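Local structure of cytolethal distending toxin protein C (Haemophilus ducreyi, 1SR4) at residues Pro17-Leu22 with Ser43-Leu48; Glu47-Lys52 with Leu65-Val70; Val94-Pro99 with Leu106-Leu111. The protein probably binds carbohydrate as a ricin-type lectin subunit of cytolethal distending toxin, a three-protein bacterial genotoxin that damages host DNA. One frame throughout, in Å; residues are numbered along the deposited sequence.

Contact 1: Pro17-Leu22 with Ser43-Leu48; sequences PPRISL and STHWEL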
loop_
_atom_site.group_PDB
_atom_site.type_symbol
_atom_site.label_atom_id
_atom_site.label_comp_id
_atom_site.label_asym_id
_atom_site.label_seq_id
_atom_site.Cartn_x
_atom_site.Cartn_y
_atom_site.Cartn_z
ATOM N N PRO C 17 11.633 -11.079 5.486
ATOM C CA PRO C 17 11.062 -9.833 6.020
ATOM C C PRO C 17 11.346 -8.604 5.139
ATOM O O PRO C 17 12.390 -8.516 4.487
ATOM C CB PRO C 17 11.724 -9.717 7.392
ATOM C CG PRO C 17 11.980 -11.168 7.776
ATOM C CD PRO C 17 12.533 -11.704 6.470
ATOM N N PRO C 18 10.413 -7.640 5.111
ATOM C CA PRO C 18 10.595 -6.432 4.308
ATOM C C PRO C 18 11.694 -5.532 4.877
ATOM O O PRO C 18 11.901 -5.476 6.096
ATOM C CB PRO C 18 9.218 -5.768 4.364
ATOM C CG PRO C 18 8.701 -6.176 5.688
ATOM C CD PRO C 18 9.118 -7.617 5.817
ATOM N N ARG C 19 12.386 -4.834 3.984
ATOM C CA ARG C 19 13.460 -3.925 4.349
ATOM C C ARG C 19 12.879 -2.507 4.447
ATOM O O ARG C 19 12.091 -2.111 3.598
ATOM C CB ARG C 19 14.540 -3.949 3.269
ATOM C CG ARG C 19 15.817 -3.229 3.645
ATOM C CD ARG C 19 16.626 -4.078 4.612
ATOM N NE ARG C 19 17.078 -5.315 3.977
ATOM C CZ ARG C 19 18.153 -5.406 3.202
ATOM N NH1 ARG C 19 18.902 -4.329 2.956
ATOM N NH2 ARG C 19 18.491 -6.580 2.677
ATOM N N ILE C 20 13.265 -1.748 5.472
ATOM C CA ILE C 20 12.763 -0.383 5.630
ATOM C C ILE C 20 13.829 0.523 6.238
ATOM O O ILE C 20 14.899 0.058 6.669
ATOM C CB ILE C 20 11.590 -0.320 6.648
ATOM C CG1 ILE C 20 12.144 -0.651 8.043
ATOM C CG2 ILE C 20 10.470 -1.307 6.269
ATOM C CD1 ILE C 20 11.196 -0.379 9.211
ATOM N N SER C 21 13.533 1.819 6.247
ATOM C CA SER C 21 14.354 2.777 6.960
ATOM C C SER C 21 13.266 3.389 7.853
ATOM O O SER C 21 12.127 3.558 7.416
ATOM C CB SER C 21 14.993 3.836 6.062
ATOM O OG SER C 21 16.291 3.420 5.643
ATOM N N LEU C 22 13.607 3.663 9.104
ATOM C CA LEU C 22 12.669 4.230 10.062
ATOM C C LEU C 22 13.068 5.678 10.277
ATOM O O LEU C 22 14.164 5.943 10.760
ATOM C CB LEU C 22 12.769 3.445 11.374
ATOM C CG LEU C 22 11.826 3.775 12.533
ATOM C CD1 LEU C 22 10.368 3.635 12.102
ATOM C CD2 LEU C 22 12.128 2.809 13.686
ATOM N N SER C 43 23.647 1.014 7.400
ATOM C CA SER C 43 23.498 1.480 8.766
ATOM C C SER C 43 22.129 2.134 8.962
ATOM O O SER C 43 21.735 2.420 10.094
ATOM C CB SER C 43 24.600 2.481 9.121
ATOM O OG SER C 43 24.500 3.651 8.336
ATOM N N THR C 44 21.411 2.379 7.862
ATOM C CA THR C 44 20.085 2.999 7.944
ATOM C C THR C 44 18.963 2.003 7.659
ATOM O O THR C 44 17.777 2.372 7.679
ATOM C CB THR C 44 19.918 4.168 6.946
ATOM O OG1 THR C 44 19.998 3.659 5.607
ATOM C CG2 THR C 44 21.002 5.229 7.152
ATOM N N HIS C 45 19.337 0.746 7.403
ATOM C CA HIS C 45 18.370 -0.314 7.096
ATOM C C HIS C 45 18.007 -1.195 8.285
ATOM O O HIS C 45 18.845 -1.472 9.149
ATOM C CB HIS C 45 18.907 -1.261 6.008
ATOM C CG HIS C 45 19.038 -0.640 4.653
ATOM N ND1 HIS C 45 18.981 -1.384 3.495
ATOM C CD2 HIS C 45 19.253 0.640 4.269
ATOM C CE1 HIS C 45 19.160 -0.589 2.452
ATOM N NE2 HIS C 45 19.328 0.644 2.894
ATOM N N TRP C 46 16.753 -1.643 8.288
ATOM C CA TRP C 46 16.213 -2.546 9.297
ATOM C C TRP C 46 15.277 -3.503 8.593
ATOM O O TRP C 46 14.675 -3.157 7.563
ATOM C CB TRP C 46 15.383 -1.807 10.347
ATOM C CG TRP C 46 16.129 -0.743 11.071
ATOM C CD1 TRP C 46 16.173 0.584 10.764
ATOM C CD2 TRP C 46 16.934 -0.916 12.240
ATOM N NE1 TRP C 46 16.956 1.252 11.680
ATOM C CE2 TRP C 46 17.432 0.351 12.596
ATOM C CE3 TRP C 46 17.275 -2.022 13.024
ATOM C CZ2 TRP C 46 18.263 0.546 13.707
ATOM C CZ3 TRP C 46 18.087 -1.833 14.121
ATOM C CH2 TRP C 46 18.574 -0.555 14.457
ATOM N N GLU C 47 15.163 -4.703 9.147
ATOM C CA GLU C 47 14.237 -5.701 8.642
ATOM C C GLU C 47 13.083 -5.631 9.629
ATOM O O GLU C 47 13.293 -5.643 10.850
ATOM C CB GLU C 47 14.865 -7.095 8.668
ATOM C CG GLU C 47 16.086 -7.194 7.758
ATOM C CD GLU C 47 16.793 -8.528 7.869
ATOM O OE1 GLU C 47 16.630 -9.206 8.910
ATOM O OE2 GLU C 47 17.526 -8.884 6.921
ATOM N N LEU C 48 11.865 -5.547 9.107
ATOM C CA LEU C 48 10.710 -5.450 9.971
ATOM C C LEU C 48 10.169 -6.843 10.228
ATOM O O LEU C 48 9.725 -7.495 9.304
ATOM C CB LEU C 48 9.636 -4.573 9.310
ATOM C CG LEU C 48 8.384 -4.286 10.151
ATOM C CD1 LEU C 48 8.768 -3.376 11.325
ATOM C CD2 LEU C 48 7.305 -3.599 9.287
HETATM O O HOH W 1 16.593 -8.461 4.450
HETATM O O HOH W 2 16.300 3.807 9.438
#
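L48, I20 and R19 carry this pairing of antiparallel strands 19-22 and 46-48. The strands belong to a beta-trefoil, the fold of ricin-type lectins. L48 is held through its backbone. Its N donates to P18 O at 3.0 Å in a nearly straight bond (168° at the hydrogen). The L48 side chain passes the P18 ring at a slant, with L48 CB 4.1 Å from P18 CG. L48 O is buried and has no polar partner in the model. P17 CB lies against this L48 O at 3.5 Å.

I20 and W46 form a hydrogen-bonded pair. I20 N donates to W46 O at 2.9 Å, and W46 N returns a bond to I20 O. Their side chains lie on one face of the sheet. I20 CG1 stands between its own N and carbonyl carbon (chi1 67°), which sets it 4.1 Å from W46 CB.

R19 and E47 point to the other face. The R19 chain bends at chi2 and chi3, and its NH1 donates to H45 ND1 at 3.0 Å. Each group meets its partner at the edge and in plane, although the two planes are 51° apart. H45 ND1 accepts from R19 while NE2 bonds F150 O, which is consistent with a neutral ring protonated on NE2. A water joins R19 NH2 to E47 OE2, while E47 OE1 pairs with K69. R19 O accepts a bond from Q247 of the protein B subunit. Beyond the last bridge pair, I20 with W46, S21 OG donates to T44 O at 2.7 Å, from above the carbonyl plane.

Contact 2: Glu47-Lys52 with Leu65-Val70; sequences ELIDYK and LVQFKV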
loop_
_atom_site.group_PDB
_atom_site.type_symbol
_atom_site.label_atom_id
_atom_site.label_comp_id
_atom_site.label_asym_id
_atom_site.label_seq_id
_atom_site.Cartn_x
_atom_site.Cartn_y
_atom_site.Cartn_z
ATOM N N GLU C 47 15.163 -4.703 9.147
ATOM C CA GLU C 47 14.237 -5.701 8.642
ATOM C C GLU C 47 13.083 -5.631 9.629
ATOM O O GLU C 47 13.293 -5.643 10.850
ATOM C CB GLU C 47 14.865 -7.095 8.668
ATOM C CG GLU C 47 16.086 -7.194 7.758
ATOM C CD GLU C 47 16.793 -8.528 7.869
ATOM O OE1 GLU C 47 16.630 -9.206 8.910
ATOM O OE2 GLU C 47 17.526 -8.884 6.921
ATOM N N LEU C 48 11.865 -5.547 9.107
ATOM C CA LEU C 48 10.710 -5.450 9.971
ATOM C C LEU C 48 10.169 -6.843 10.228
ATOM O O LEU C 48 9.725 -7.495 9.304
ATOM C CB LEU C 48 9.636 -4.573 9.310
ATOM C CG LEU C 48 8.384 -4.286 10.151
ATOM C CD1 LEU C 48 8.768 -3.376 11.325
ATOM C CD2 LEU C 48 7.305 -3.599 9.287
ATOM N N ILE C 49 10.204 -7.305 11.475
ATOM C CA ILE C 49 9.689 -8.636 11.771
ATOM C C ILE C 49 8.619 -8.571 12.858
ATOM O O ILE C 49 8.727 -7.788 13.798
ATOM C CB ILE C 49 10.834 -9.600 12.195
ATOM C CG1 ILE C 49 11.484 -9.120 13.485
ATOM C CG2 ILE C 49 11.905 -9.670 11.103
ATOM C CD1 ILE C 49 10.822 -9.682 14.721
ATOM N N ASP C 50 7.575 -9.381 12.729
ATOM C CA ASP C 50 6.502 -9.361 13.718
ATOM C C ASP C 50 6.833 -10.216 14.925
ATOM O O ASP C 50 7.323 -11.328 14.776
ATOM C CB ASP C 50 5.190 -9.861 13.106
ATOM C CG ASP C 50 4.672 -8.945 12.014
ATOM O OD1 ASP C 50 5.281 -7.876 11.801
ATOM O OD2 ASP C 50 3.661 -9.286 11.373
ATOM N N TYR C 51 6.551 -9.699 16.116
ATOM C CA TYR C 51 6.800 -10.452 17.335
ATOM C C TYR C 51 5.591 -11.346 17.622
ATOM O O TYR C 51 4.455 -10.873 17.669
ATOM C CB TYR C 51 7.039 -9.513 18.509
ATOM C CG TYR C 51 7.442 -10.266 19.740
ATOM C CD1 TYR C 51 8.602 -11.040 19.749
ATOM C CD2 TYR C 51 6.652 -10.249 20.874
ATOM C CE1 TYR C 51 8.962 -11.784 20.868
ATOM C CE2 TYR C 51 7.000 -10.996 21.998
ATOM C CZ TYR C 51 8.155 -11.759 21.989
ATOM O OH TYR C 51 8.506 -12.488 23.108
ATOM N N LYS C 52 5.841 -12.636 17.826
ATOM C CA LYS C 52 4.767 -13.594 18.043
ATOM C C LYS C 52 4.474 -13.985 19.490
ATOM O O LYS C 52 3.498 -14.692 19.747
ATOM C CB LYS C 52 5.048 -14.863 17.234
ATOM C CG LYS C 52 5.486 -14.605 15.792
ATOM C CD LYS C 52 4.484 -13.741 15.030
ATOM C CE LYS C 52 3.150 -14.448 14.820
ATOM N NZ LYS C 52 3.258 -15.606 13.897
ATOM N N LEU C 65 2.867 -5.767 17.411
ATOM C CA LEU C 65 4.177 -5.940 18.029
ATOM C C LEU C 65 5.221 -6.333 16.995
ATOM O O LEU C 65 5.000 -7.237 16.190
ATOM C CB LEU C 65 4.093 -6.988 19.155
ATOM C CG LEU C 65 3.069 -6.641 20.249
ATOM C CD1 LEU C 65 3.186 -7.652 21.383
ATOM C CD2 LEU C 65 3.307 -5.228 20.789
ATOM N N VAL C 66 6.353 -5.632 17.007
ATOM C CA VAL C 66 7.430 -5.898 16.061
ATOM C C VAL C 66 8.806 -5.689 16.677
ATOM O O VAL C 66 8.951 -5.289 17.832
ATOM C CB VAL C 66 7.369 -4.949 14.815
ATOM C CG1 VAL C 66 5.991 -5.015 14.143
ATOM C CG2 VAL C 66 7.699 -3.508 15.236
ATOM N N GLN C 67 9.819 -5.986 15.876
ATOM C CA GLN C 67 11.197 -5.748 16.258
ATOM C C GLN C 67 11.813 -5.173 14.990
ATOM O O GLN C 67 11.357 -5.472 13.890
ATOM C CB GLN C 67 11.915 -7.046 16.636
ATOM C CG GLN C 67 11.431 -7.693 17.929
ATOM C CD GLN C 67 12.149 -9.005 18.193
ATOM O OE1 GLN C 67 12.108 -9.910 17.365
ATOM N NE2 GLN C 67 12.816 -9.109 19.343
ATOM N N PHE C 68 12.826 -4.333 15.146
ATOM C CA PHE C 68 13.525 -3.764 14.007
ATOM C C PHE C 68 14.878 -4.472 14.060
ATOM O O PHE C 68 15.686 -4.220 14.955
ATOM C CB PHE C 68 13.668 -2.253 14.181
ATOM C CG PHE C 68 12.345 -1.539 14.317
ATOM C CD1 PHE C 68 11.477 -1.441 13.236
ATOM C CD2 PHE C 68 11.935 -1.031 15.549
ATOM C CE1 PHE C 68 10.213 -0.849 13.380
ATOM C CE2 PHE C 68 10.676 -0.441 15.698
ATOM C CZ PHE C 68 9.819 -0.352 14.614
ATOM N N LYS C 69 15.109 -5.363 13.101
ATOM C CA LYS C 69 16.330 -6.162 13.044
ATOM C C LYS C 69 17.387 -5.674 12.065
ATOM O O LYS C 69 17.085 -5.227 10.958
ATOM C CB LYS C 69 15.957 -7.613 12.709
ATOM C CG LYS C 69 17.128 -8.586 12.606
ATOM C CD LYS C 69 16.646 -9.937 12.077
ATOM C CE LYS C 69 17.815 -10.866 11.723
ATOM N NZ LYS C 69 18.746 -10.220 10.748
ATOM N N VAL C 70 18.637 -5.781 12.492
ATOM C CA VAL C 70 19.784 -5.388 11.693
ATOM C C VAL C 70 19.947 -6.398 10.566
ATOM O O VAL C 70 19.755 -7.600 10.757
ATOM C CB VAL C 70 21.089 -5.391 12.544
ATOM C CG1 VAL C 70 22.306 -5.126 11.661
ATOM C CG2 VAL C 70 20.995 -4.325 13.642
HETATM O O HOH W 3 19.340 -10.567 7.411
HETATM O O HOH W 4 3.034 -9.045 15.969
#
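L48 and F68 form the tight side of this contact, an antiparallel pairing of strands 47-50 and 65-69 in the beta-trefoil. Their side chains lie side by side and point the same way. L48 CD1 comes within 3.6 Å of F68 CE1, and the same methyl lies 4.1 Å from V66 CG2. V66 and F68 also pack on L97 of the next strand. L48 touches I25 of the protein B subunit.

The other face carries E47, I49, Q67 and K69. I49 and Q67 are a hydrogen-bonded pair, and I49 N donates to Q67 O at 3.2 Å in an almost perfectly straight line (178°). Their side chains cross at an angle, with I49 CG1 3.8 Å from Q67 CB. Q67 NE2 turns to T93 OG1 and C87 O.

Packing gives way to polar contacts at E47 and K69, which are partly exposed. The two chains run alongside each other. K69 is extended as far as CE, and the last torsion (chi4 -56°) turns NZ toward the carboxylate. K69 NZ meets E47 OE1 at 3.0 Å in a salt bridge, from above the carboxylate plane. The same NZ donates to V70 O and to A73 O, so three bonds fix its place.

At the far end the backbones stay close, but the side chains of D50 and V66 diverge. D50 bonds S21 and N19 of the protein B subunit. Y51 CB still packs on L65 CB at 3.9 Å, while its OH reaches E55. L65 O takes Y51 N at 2.9 Å, from above its carbonyl plane. A water donates to the same L65 O at 2.7 Å and to Y51 O.

Contact 3: Val94-Pro99 with Leu106-Leu111; sequences VFNLIP and LIKDAL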
loop_
_atom_site.group_PDB
_atom_site.type_symbol
_atom_site.label_atom_id
_atom_site.label_comp_id
_atom_site.label_asym_id
_atom_site.label_seq_id
_atom_site.Cartn_x
_atom_site.Cartn_y
_atom_site.Cartn_z
ATOM N N VAL C 94 11.197 -5.362 21.650
ATOM C CA VAL C 94 9.872 -5.466 21.058
ATOM C C VAL C 94 9.138 -4.135 21.160
ATOM O O VAL C 94 8.953 -3.581 22.252
ATOM C CB VAL C 94 9.042 -6.574 21.713
ATOM C CG1 VAL C 94 7.615 -6.593 21.125
ATOM C CG2 VAL C 94 9.725 -7.937 21.468
ATOM N N PHE C 95 8.745 -3.616 20.003
ATOM C CA PHE C 95 8.034 -2.349 19.955
ATOM C C PHE C 95 6.636 -2.557 19.403
ATOM O O PHE C 95 6.291 -3.656 18.978
ATOM C CB PHE C 95 8.853 -1.314 19.181
ATOM C CG PHE C 95 10.066 -0.864 19.940
ATOM C CD1 PHE C 95 9.974 0.157 20.894
ATOM C CD2 PHE C 95 11.273 -1.543 19.807
ATOM C CE1 PHE C 95 11.057 0.486 21.709
ATOM C CE2 PHE C 95 12.370 -1.223 20.620
ATOM C CZ PHE C 95 12.256 -0.201 21.578
ATOM N N ASN C 96 5.851 -1.491 19.387
ATOM C CA ASN C 96 4.441 -1.589 19.044
ATOM C C ASN C 96 3.969 -0.517 18.053
ATOM O O ASN C 96 3.917 0.657 18.400
ATOM C CB ASN C 96 3.714 -1.491 20.395
ATOM C CG ASN C 96 2.216 -1.623 20.304
ATOM O OD1 ASN C 96 1.662 -2.022 19.284
ATOM N ND2 ASN C 96 1.544 -1.298 21.404
ATOM N N LEU C 97 3.606 -0.933 16.839
ATOM C CA LEU C 97 3.151 0.000 15.803
ATOM C C LEU C 97 1.679 0.365 15.972
ATOM O O LEU C 97 0.813 -0.496 15.978
ATOM C CB LEU C 97 3.357 -0.593 14.396
ATOM C CG LEU C 97 4.757 -1.112 14.015
ATOM C CD1 LEU C 97 4.797 -1.522 12.531
ATOM C CD2 LEU C 97 5.801 -0.022 14.283
ATOM N N ILE C 98 1.423 1.660 16.084
ATOM C CA ILE C 98 0.079 2.222 16.253
ATOM C C ILE C 98 -0.245 2.995 14.960
ATOM O O ILE C 98 0.394 4.001 14.669
ATOM C CB ILE C 98 0.047 3.247 17.437
ATOM C CG1 ILE C 98 0.424 2.565 18.764
ATOM C CG2 ILE C 98 -1.320 3.943 17.505
ATOM C CD1 ILE C 98 -0.417 1.326 19.132
ATOM N N PRO C 99 -1.229 2.535 14.177
ATOM C CA PRO C 99 -1.580 3.236 12.937
ATOM C C PRO C 99 -2.311 4.550 13.226
ATOM O O PRO C 99 -2.878 4.732 14.307
ATOM C CB PRO C 99 -2.471 2.228 12.196
ATOM C CG PRO C 99 -3.189 1.527 13.316
ATOM C CD PRO C 99 -2.093 1.354 14.395
ATOM N N LEU C 106 2.792 5.780 15.361
ATOM C CA LEU C 106 3.268 6.135 16.685
ATOM C C LEU C 106 3.960 4.814 17.017
ATOM O O LEU C 106 3.559 3.762 16.510
ATOM C CB LEU C 106 2.116 6.358 17.668
ATOM C CG LEU C 106 1.738 7.801 17.991
ATOM C CD1 LEU C 106 1.122 8.418 16.761
ATOM C CD2 LEU C 106 0.754 7.850 19.176
ATOM N N ILE C 107 5.000 4.839 17.834
ATOM C CA ILE C 107 5.659 3.590 18.191
ATOM C C ILE C 107 5.843 3.517 19.696
ATOM O O ILE C 107 6.450 4.412 20.292
ATOM C CB ILE C 107 7.052 3.445 17.536
ATOM C CG1 ILE C 107 6.932 3.532 16.010
ATOM C CG2 ILE C 107 7.666 2.093 17.940
ATOM C CD1 ILE C 107 8.273 3.450 15.273
ATOM N N LYS C 108 5.308 2.467 20.314
ATOM C CA LYS C 108 5.469 2.307 21.753
ATOM C C LYS C 108 6.342 1.098 22.032
ATOM O O LYS C 108 6.529 0.246 21.153
ATOM C CB LYS C 108 4.101 2.114 22.432
ATOM C CG LYS C 108 3.140 3.263 22.188
ATOM C CD LYS C 108 2.144 3.426 23.320
ATOM C CE LYS C 108 0.886 2.624 23.097
ATOM N NZ LYS C 108 -0.104 2.892 24.191
ATOM N N ASP C 109 6.908 1.035 23.240
ATOM C CA ASP C 109 7.684 -0.137 23.620
ATOM C C ASP C 109 6.616 -1.092 24.178
ATOM O O ASP C 109 5.600 -0.652 24.740
ATOM C CB ASP C 109 8.759 0.201 24.672
ATOM C CG ASP C 109 8.173 0.621 26.009
ATOM O OD1 ASP C 109 7.418 1.621 26.054
ATOM O OD2 ASP C 109 8.476 -0.056 27.019
ATOM N N ALA C 110 6.818 -2.389 23.986
ATOM C CA ALA C 110 5.851 -3.372 24.440
ATOM C C ALA C 110 5.799 -3.519 25.946
ATOM O O ALA C 110 4.734 -3.754 26.506
ATOM C CB ALA C 110 6.144 -4.732 23.798
ATOM N N LEU C 111 6.942 -3.382 26.600
ATOM C CA LEU C 111 7.003 -3.557 28.046
ATOM C C LEU C 111 6.310 -2.483 28.887
ATOM O O LEU C 111 5.503 -2.808 29.757
ATOM C CB LEU C 111 8.457 -3.666 28.513
ATOM C CG LEU C 111 8.604 -3.893 30.027
ATOM C CD1 LEU C 111 8.206 -5.333 30.362
ATOM C CD2 LEU C 111 10.024 -3.650 30.460
HETATM O O HOH W 5 9.342 -3.552 25.079
HETATM O O HOH W 6 2.828 -1.078 24.106
#
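V94 meets A110 through both backbone and side chain. A110 N donates to V94 O at 3.0 Å, and V94 CG1 packs on A110 CB at 3.6 Å. With chi1 at 176°, CG1 swings away from the V94 N and onto A110 CB. A water links V94 O to L111 N.

F95 follows. Its CB touches I107 CG2 at 3.8 Å. K108 O lies at the ring edge, and F95 CD1 runs close to D109 CA at 3.6 Å. The ring also meets that of F77.

N96 is the next rung of the beta hairpin formed by strands 95-99 and 105-109, one of the hairpins of the beta-trefoil. N96 and K108 are a hydrogen-bonded pair. N96 N donates to K108 O, and K108 N donates to N96 O at 3.0 Å. N96 ND2 bonds R60 O and a water held by D109 O, while K108 NZ forms a salt bridge with D61.

L97 lies alongside I107, with L97 CD2 4.1 Å from I107 CG1. L97 also packs on I25 of the protein B subunit. I98 exchanges two backbone bonds with L106, and I98 CB sits 3.7 Å from L106 CB. P99 forms backbone bonds with the subunit A chain.

The three contacts come in order along the chain and lie in one antiparallel sheet of the beta-trefoil. Contacts 1 and 2 share E47 and L48 on strand 46-50, and their centres are about 10 Å apart. Contact 3 lies about 11 Å from contact 2, centre to centre. Strands 64-69 and 95-99 are neighbours, and V66 O probably accepts a hydrogen bond from F95 N. The centres of contacts 1 and 3 are about 16 Å apart, yet L22 CD1 touches I107 CD1, consistent with a sheet that curls round a shared core. All three contacts border protein B, and contact 3 also reaches subunit A, so this sheet helps join the toxin's three chains.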